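Local atomic coordinates of cellulosomal scaffoldin (Bacteroides cellulosolvens, PDB entry 1TYJ), a protein that probably binds type-II dockerin modules through its cohesin domain, a beta sandwich, and so helps to assemble the cellulosome. Residues A[3-8]-A[20-25]; A[129-134]-A[159-164]. All blocks are in the same frame, centred on the assembly; numbering follows the deposited sequence. Where two conformers were deposited one is given.

Interaction 1. Residues A[3-8]-A[20-25]; sequences VLTAID and LTINVD
Leu4 and Asn23 form one of two hydrogen-bonded pairs that join strands 3-7 and 20-25 as antiparallel neighbours in one sheet of the cohesin beta sandwich. Four backbone hydrogen bonds hold the strands. Leu4 and Asn23 exchange two of them, and Ala6 and Thr21 exchange the other two. Asn23 N to Leu4 O is the shortest, at 2.7 Å. Val3-Val24, Thr5-Ile22 and Ile7-Leu20 are the non-hydrogen-bonded pairs. CA-H groups also approach carbonyl oxygens, as in Thr5 CA to Thr21 O at 3.1 Å.

The apolar contacts fall mainly on the face of Val3, Thr5, Ile7, Leu20, Ile22 and Val24. This face turns toward Phe131, Leu128, Phe35 and Ile37 of the other sheet. Val3 and Ile22 lie side by side, with CG1 of Val3 4.1 Å from CG2 of Ile22. Leu20 slants across Thr5, and Leu20 CD1 lies 3.5 Å from Thr5 CB. Leu20 CD1 also reaches Ile7 CG1 at 4.1 Å.

The other face carries Leu4, Ala6, Thr21 and Asn23. With CG between its backbone N and carbonyl carbon (chi1 70°), Leu4 leans over the partner strand. Leu4 CD2 lies 3.8 Å from Asn23 CB and also touches CB of Asp25. Asp25 OD2 is hydrogen-bonded to Thr107 OG1. At the far end, a water 2.7 Å from Thr21 OG1 gives a weak bond to Ala6 O.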
loop_
_atom_site.group_PDB
_atom_site.type_symbol
_atom_site.label_atom_id
_atom_site.label_comp_id
_atom_site.label_asym_id
_atom_site.label_seq_id
_atom_site.Cartn_x
_atom_site.Cartn_y
_atom_site.Cartn_z
ATOM N N VAL A 3 0.201 9.191 4.990
ATOM C CA VAL A 3 -0.044 8.123 4.018
ATOM C C VAL A 3 -1.486 8.333 3.609
ATOM O O VAL A 3 -2.372 8.528 4.470
ATOM C CB VAL A 3 0.140 6.735 4.667
ATOM C CG1 VAL A 3 -0.340 5.636 3.700
ATOM C CG2 VAL A 3 1.590 6.533 5.088
ATOM N N LEU A 4 -1.749 8.343 2.304
ATOM C CA LEU A 4 -3.128 8.543 1.871
ATOM C C LEU A 4 -3.371 7.849 0.557
ATOM O O LEU A 4 -2.411 7.453 -0.126
ATOM C CB LEU A 4 -3.459 10.027 1.780
ATOM C CG LEU A 4 -2.809 10.831 0.658
ATOM C CD1 LEU A 4 -3.417 12.245 0.631
ATOM C CD2 LEU A 4 -1.315 10.942 0.779
ATOM N N THR A 5 -4.645 7.686 0.215
ATOM C CA THR A 5 -5.003 6.826 -0.931
ATOM C C THR A 5 -6.003 7.436 -1.878
ATOM O O THR A 5 -6.666 8.422 -1.550
ATOM C CB THR A 5 -5.534 5.447 -0.451
ATOM O OG1 THR A 5 -6.819 5.581 0.211
ATOM C CG2 THR A 5 -4.537 4.807 0.511
ATOM N N ALA A 6 -6.107 6.822 -3.056
ATOM C CA ALA A 6 -7.093 7.232 -4.067
ATOM C C ALA A 6 -7.688 5.965 -4.626
ATOM O O ALA A 6 -6.986 4.943 -4.793
ATOM C CB ALA A 6 -6.438 8.016 -5.188
ATOM N N ILE A 7 -8.988 6.040 -4.899
ATOM C CA ILE A 7 -9.741 4.938 -5.513
ATOM C C ILE A 7 -10.113 5.348 -6.944
ATOM O O ILE A 7 -10.645 6.441 -7.159
ATOM C CB ILE A 7 -11.001 4.611 -4.662
ATOM C CG1 ILE A 7 -10.570 4.110 -3.287
ATOM C CG2 ILE A 7 -11.874 3.591 -5.381
ATOM C CD1 ILE A 7 -11.742 3.923 -2.307
ATOM N N ASP A 8 -9.831 4.488 -7.932
ATOM C CA ASP A 8 -10.050 4.902 -9.336
ATOM C C ASP A 8 -11.515 4.984 -9.687
ATOM O O ASP A 8 -11.945 5.967 -10.303
ATOM C CB ASP A 8 -9.272 4.056 -10.354
ATOM C CG ASP A 8 -9.516 2.539 -10.233
ATOM O OD1 ASP A 8 -10.202 2.049 -9.314
ATOM O OD2 ASP A 8 -8.962 1.833 -11.114
ATOM N N LEU A 20 -6.716 0.602 -5.438
ATOM C CA LEU A 20 -6.284 1.512 -4.389
ATOM C C LEU A 20 -4.860 1.968 -4.726
ATOM O O LEU A 20 -3.921 1.160 -4.689
ATOM C CB LEU A 20 -6.258 0.751 -3.061
ATOM C CG LEU A 20 -5.977 1.592 -1.793
ATOM C CD1 LEU A 20 -7.182 2.525 -1.520
ATOM C CD2 LEU A 20 -5.696 0.710 -0.569
ATOM N N THR A 21 -4.693 3.247 -5.053
ATOM C CA THR A 21 -3.363 3.800 -5.223
ATOM C C THR A 21 -2.950 4.370 -3.861
ATOM O O THR A 21 -3.734 5.105 -3.210
ATOM C CB THR A 21 -3.375 4.882 -6.292
ATOM O OG1 THR A 21 -3.673 4.298 -7.575
ATOM C CG2 THR A 21 -2.004 5.575 -6.366
ATOM N N ILE A 22 -1.748 3.992 -3.404
ATOM C CA ILE A 22 -1.289 4.381 -2.053
ATOM C C ILE A 22 -0.168 5.369 -2.230
ATOM O O ILE A 22 0.826 5.073 -2.913
ATOM C CB ILE A 22 -0.785 3.185 -1.240
ATOM C CG1 ILE A 22 -1.877 2.090 -1.120
ATOM C CG2 ILE A 22 -0.265 3.660 0.151
ATOM C CD1 ILE A 22 -1.353 0.747 -0.621
ATOM N N ASN A 23 -0.372 6.556 -1.657
ATOM C CA ASN A 23 0.579 7.676 -1.749
ATOM C C ASN A 23 1.216 7.999 -0.401
ATOM O O ASN A 23 0.650 7.706 0.660
ATOM C CB ASN A 23 -0.167 8.934 -2.265
ATOM C CG ASN A 23 -0.911 8.656 -3.578
ATOM O OD1 ASN A 23 -0.314 8.208 -4.528
ATOM N ND2 ASN A 23 -2.241 8.885 -3.600
ATOM N N VAL A 24 2.397 8.614 -0.439
ATOM C CA VAL A 24 2.894 9.315 0.732
ATOM C C VAL A 24 2.893 10.804 0.369
ATOM O O VAL A 24 2.971 11.160 -0.812
ATOM C CB VAL A 24 4.294 8.852 1.169
ATOM C CG1 VAL A 24 4.241 7.420 1.598
ATOM C CG2 VAL A 24 5.307 8.985 0.042
ATOM N N ASP A 25 2.850 11.667 1.379
ATOM C CA ASP A 25 2.947 13.110 1.118
ATOM C C ASP A 25 3.756 13.747 2.258
ATOM O O ASP A 25 3.517 13.446 3.426
ATOM C CB ASP A 25 1.545 13.704 1.065
ATOM C CG ASP A 25 1.558 15.169 0.749
ATOM O OD1 ASP A 25 1.004 15.935 1.550
ATOM O OD2 ASP A 25 2.154 15.559 -0.276
HETATM O O HOH W 1 -6.345 4.120 -8.029
#

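Interaction 2. Residues A[129-134]-A[159-164]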
loop_
_atom_site.group_PDB
_atom_site.type_symbol
_atom_site.label_atom_id
_atom_site.label_comp_id
_atom_site.label_asym_id
_atom_site.label_seq_id
_atom_site.Cartn_x
_atom_site.Cartn_y
_atom_site.Cartn_z
ATOM N N ALA A 129 -10.360 -0.879 1.993
ATOM C CA ALA A 129 -9.356 -1.547 2.822
ATOM C C ALA A 129 -9.084 -0.673 4.024
ATOM O O ALA A 129 -9.496 0.493 4.046
ATOM C CB ALA A 129 -8.062 -1.772 2.014
ATOM N N THR A 130 -8.376 -1.234 4.996
ATOM C CA THR A 130 -7.910 -0.481 6.146
ATOM C C THR A 130 -6.414 -0.744 6.407
ATOM O O THR A 130 -5.951 -1.873 6.249
ATOM C CB THR A 130 -8.741 -0.878 7.415
ATOM O OG1 THR A 130 -8.543 -2.252 7.722
ATOM C CG2 THR A 130 -10.240 -0.610 7.206
ATOM N N PHE A 131 -5.666 0.287 6.805
ATOM C CA PHE A 131 -4.322 0.049 7.296
ATOM C C PHE A 131 -4.451 -0.286 8.796
ATOM O O PHE A 131 -5.005 0.515 9.566
ATOM C CB PHE A 131 -3.492 1.325 7.151
ATOM C CG PHE A 131 -3.204 1.714 5.720
ATOM C CD1 PHE A 131 -4.046 2.593 5.046
ATOM C CD2 PHE A 131 -2.043 1.271 5.084
ATOM C CE1 PHE A 131 -3.765 3.004 3.703
ATOM C CE2 PHE A 131 -1.730 1.667 3.751
ATOM C CZ PHE A 131 -2.598 2.532 3.056
ATOM N N GLU A 132 -3.946 -1.437 9.228
ATOM C CA GLU A 132 -4.094 -1.814 10.644
ATOM C C GLU A 132 -2.899 -2.621 11.091
ATOM O O GLU A 132 -2.419 -3.458 10.338
ATOM C CB GLU A 132 -5.317 -2.707 10.817
ATOM C CG GLU A 132 -6.664 -2.058 10.714
ATOM C CD GLU A 132 -7.786 -3.060 11.010
ATOM O OE1 GLU A 132 -7.638 -3.842 11.996
ATOM O OE2 GLU A 132 -8.795 -3.068 10.256
ATOM N N ASN A 133 -2.454 -2.391 12.331
ATOM C CA ASN A 133 -1.318 -3.105 12.889
ATOM C C ASN A 133 -1.598 -4.589 12.796
ATOM O O ASN A 133 -2.756 -5.033 12.912
ATOM C CB ASN A 133 -1.122 -2.700 14.356
ATOM C CG ASN A 133 -0.695 -1.214 14.530
ATOM O OD1 ASN A 133 -0.977 -0.587 15.558
ATOM N ND2 ASN A 133 -0.008 -0.672 13.549
ATOM N N GLY A 134 -0.559 -5.381 12.587
ATOM C CA GLY A 134 -0.740 -6.824 12.644
ATOM C C GLY A 134 0.620 -7.438 12.758
ATOM O O GLY A 134 1.394 -7.077 13.647
ATOM N N TYR A 159 3.631 11.786 11.241
ATOM C CA TYR A 159 2.691 11.578 10.148
ATOM C C TYR A 159 1.436 10.885 10.584
ATOM O O TYR A 159 1.350 10.281 11.679
ATOM C CB TYR A 159 3.341 10.838 8.953
ATOM C CG TYR A 159 3.549 9.376 9.178
ATOM C CD1 TYR A 159 2.667 8.437 8.637
ATOM C CD2 TYR A 159 4.648 8.919 9.910
ATOM C CE1 TYR A 159 2.893 7.080 8.816
ATOM C CE2 TYR A 159 4.881 7.550 10.119
ATOM C CZ TYR A 159 4.005 6.644 9.570
ATOM O OH TYR A 159 4.215 5.315 9.765
ATOM N N LYS A 160 0.433 10.997 9.725
ATOM C CA LYS A 160 -0.857 10.379 9.984
ATOM C C LYS A 160 -1.212 9.442 8.831
ATOM O O LYS A 160 -0.737 9.616 7.725
ATOM C CB LYS A 160 -1.944 11.439 10.082
ATOM C CG LYS A 160 -2.251 12.158 8.777
ATOM C CD LYS A 160 -3.427 13.121 8.931
ATOM C CE LYS A 160 -3.196 14.452 8.198
ATOM N NZ LYS A 160 -3.586 14.443 6.765
ATOM N N VAL A 161 -2.038 8.455 9.121
ATOM C CA VAL A 161 -2.504 7.536 8.078
ATOM C C VAL A 161 -3.960 7.866 7.789
ATOM O O VAL A 161 -4.821 7.738 8.675
ATOM C CB VAL A 161 -2.332 6.060 8.540
ATOM C CG1 VAL A 161 -2.939 5.059 7.534
ATOM C CG2 VAL A 161 -0.862 5.764 8.817
ATOM N N VAL A 162 -4.246 8.297 6.566
ATOM C CA VAL A 162 -5.626 8.587 6.172
ATOM C C VAL A 162 -6.243 7.317 5.610
ATOM O O VAL A 162 -5.804 6.810 4.589
ATOM C CB VAL A 162 -5.715 9.719 5.165
ATOM C CG1 VAL A 162 -7.222 10.081 4.855
ATOM C CG2 VAL A 162 -4.931 10.966 5.705
ATOM N N GLN A 163 -7.244 6.785 6.295
ATOM C CA GLN A 163 -7.799 5.464 5.916
ATOM C C GLN A 163 -8.542 5.553 4.580
ATOM O O GLN A 163 -9.169 6.571 4.297
ATOM C CB GLN A 163 -8.747 4.961 7.043
ATOM C CG GLN A 163 -8.037 4.600 8.375
ATOM C CD GLN A 163 -7.109 3.379 8.253
ATOM O OE1 GLN A 163 -7.258 2.541 7.330
ATOM N NE2 GLN A 163 -6.152 3.277 9.167
ATOM N N PRO A 164 -8.473 4.491 3.744
ATOM C CA PRO A 164 -9.203 4.503 2.481
ATOM C C PRO A 164 -10.712 4.726 2.601
ATOM O O PRO A 164 -11.354 4.421 3.658
ATOM C CB PRO A 164 -8.951 3.107 1.916
ATOM C CG PRO A 164 -7.559 2.724 2.492
ATOM C CD PRO A 164 -7.665 3.272 3.922
HETATM O O HOH W 2 -10.829 2.486 5.621
#
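Phe131 N donates to Gln163 OE1 at 2.8 Å. The bond lies in the plane of the side-chain carbonyl and uses a lone pair. Gln163 NE2 returns a bond to Phe131 O at 3.0 Å, again on a lone pair in the carbonyl plane, but Phe131 O lies 19° out of the Gln163 amide plane. One side-chain amide thus meets both backbone polar groups of Phe131, much as a neighbouring strand would. Gln163 folds about its CB-CG bond (chi2 -67°), which turns the amide back toward the backbone of Phe131. Gln163 OE1 also lies 3.3 Å from Thr130 CA.

A water makes a second polar link. It donates to Ala129 O and to Pro164 O. Pro164 CD lies 3.3 Å from Ala129 O.

The end of strand 126-131, in one sheet of the cohesin beta sandwich, here meets the segment following strand 160-161 of the other. The Phe131 ring lies between the layers. Val161 CG1 is 3.7 Å from Phe131 CD1. Pro164 CD lies 3.8 Å from Phe131 CD1, and the two side chains cross at about a right angle. Val3, Thr5 and Ile37 also touch the ring, and Phe35 meets it edge-to-face.

The polar links are therefore one amide and one water, with ring packing as the apolar part. The paired bonds fix the rotation of the Gln163 amide and satisfy both polar backbone atoms of Phe131.

How the interactions relate
Interaction 1 and interaction 2 have centres about 11 Å apart and touch directly. Strand 2-7 is the link: it pairs antiparallel with strand 17-25 in interaction 1 and parallel with strand 160-161, which lies in interaction 2. These three strands belong to one sheet. Val3 N lies 2.9 Å from Lys160 O, and Val3 O lies 2.8 Å from Val162 N. Both are probable hydrogen bonds. Strand 126-131, whose end lies in interaction 2, belongs to the other sheet. Between the two layers, Thr5 CG2 packs 3.7 Å from Phe131 CE1. Thr5 OG1 also lies 3.5 Å from Pro164 CA. Interaction 1 is part of one layer, and interaction 2 helps to tie that layer to the second.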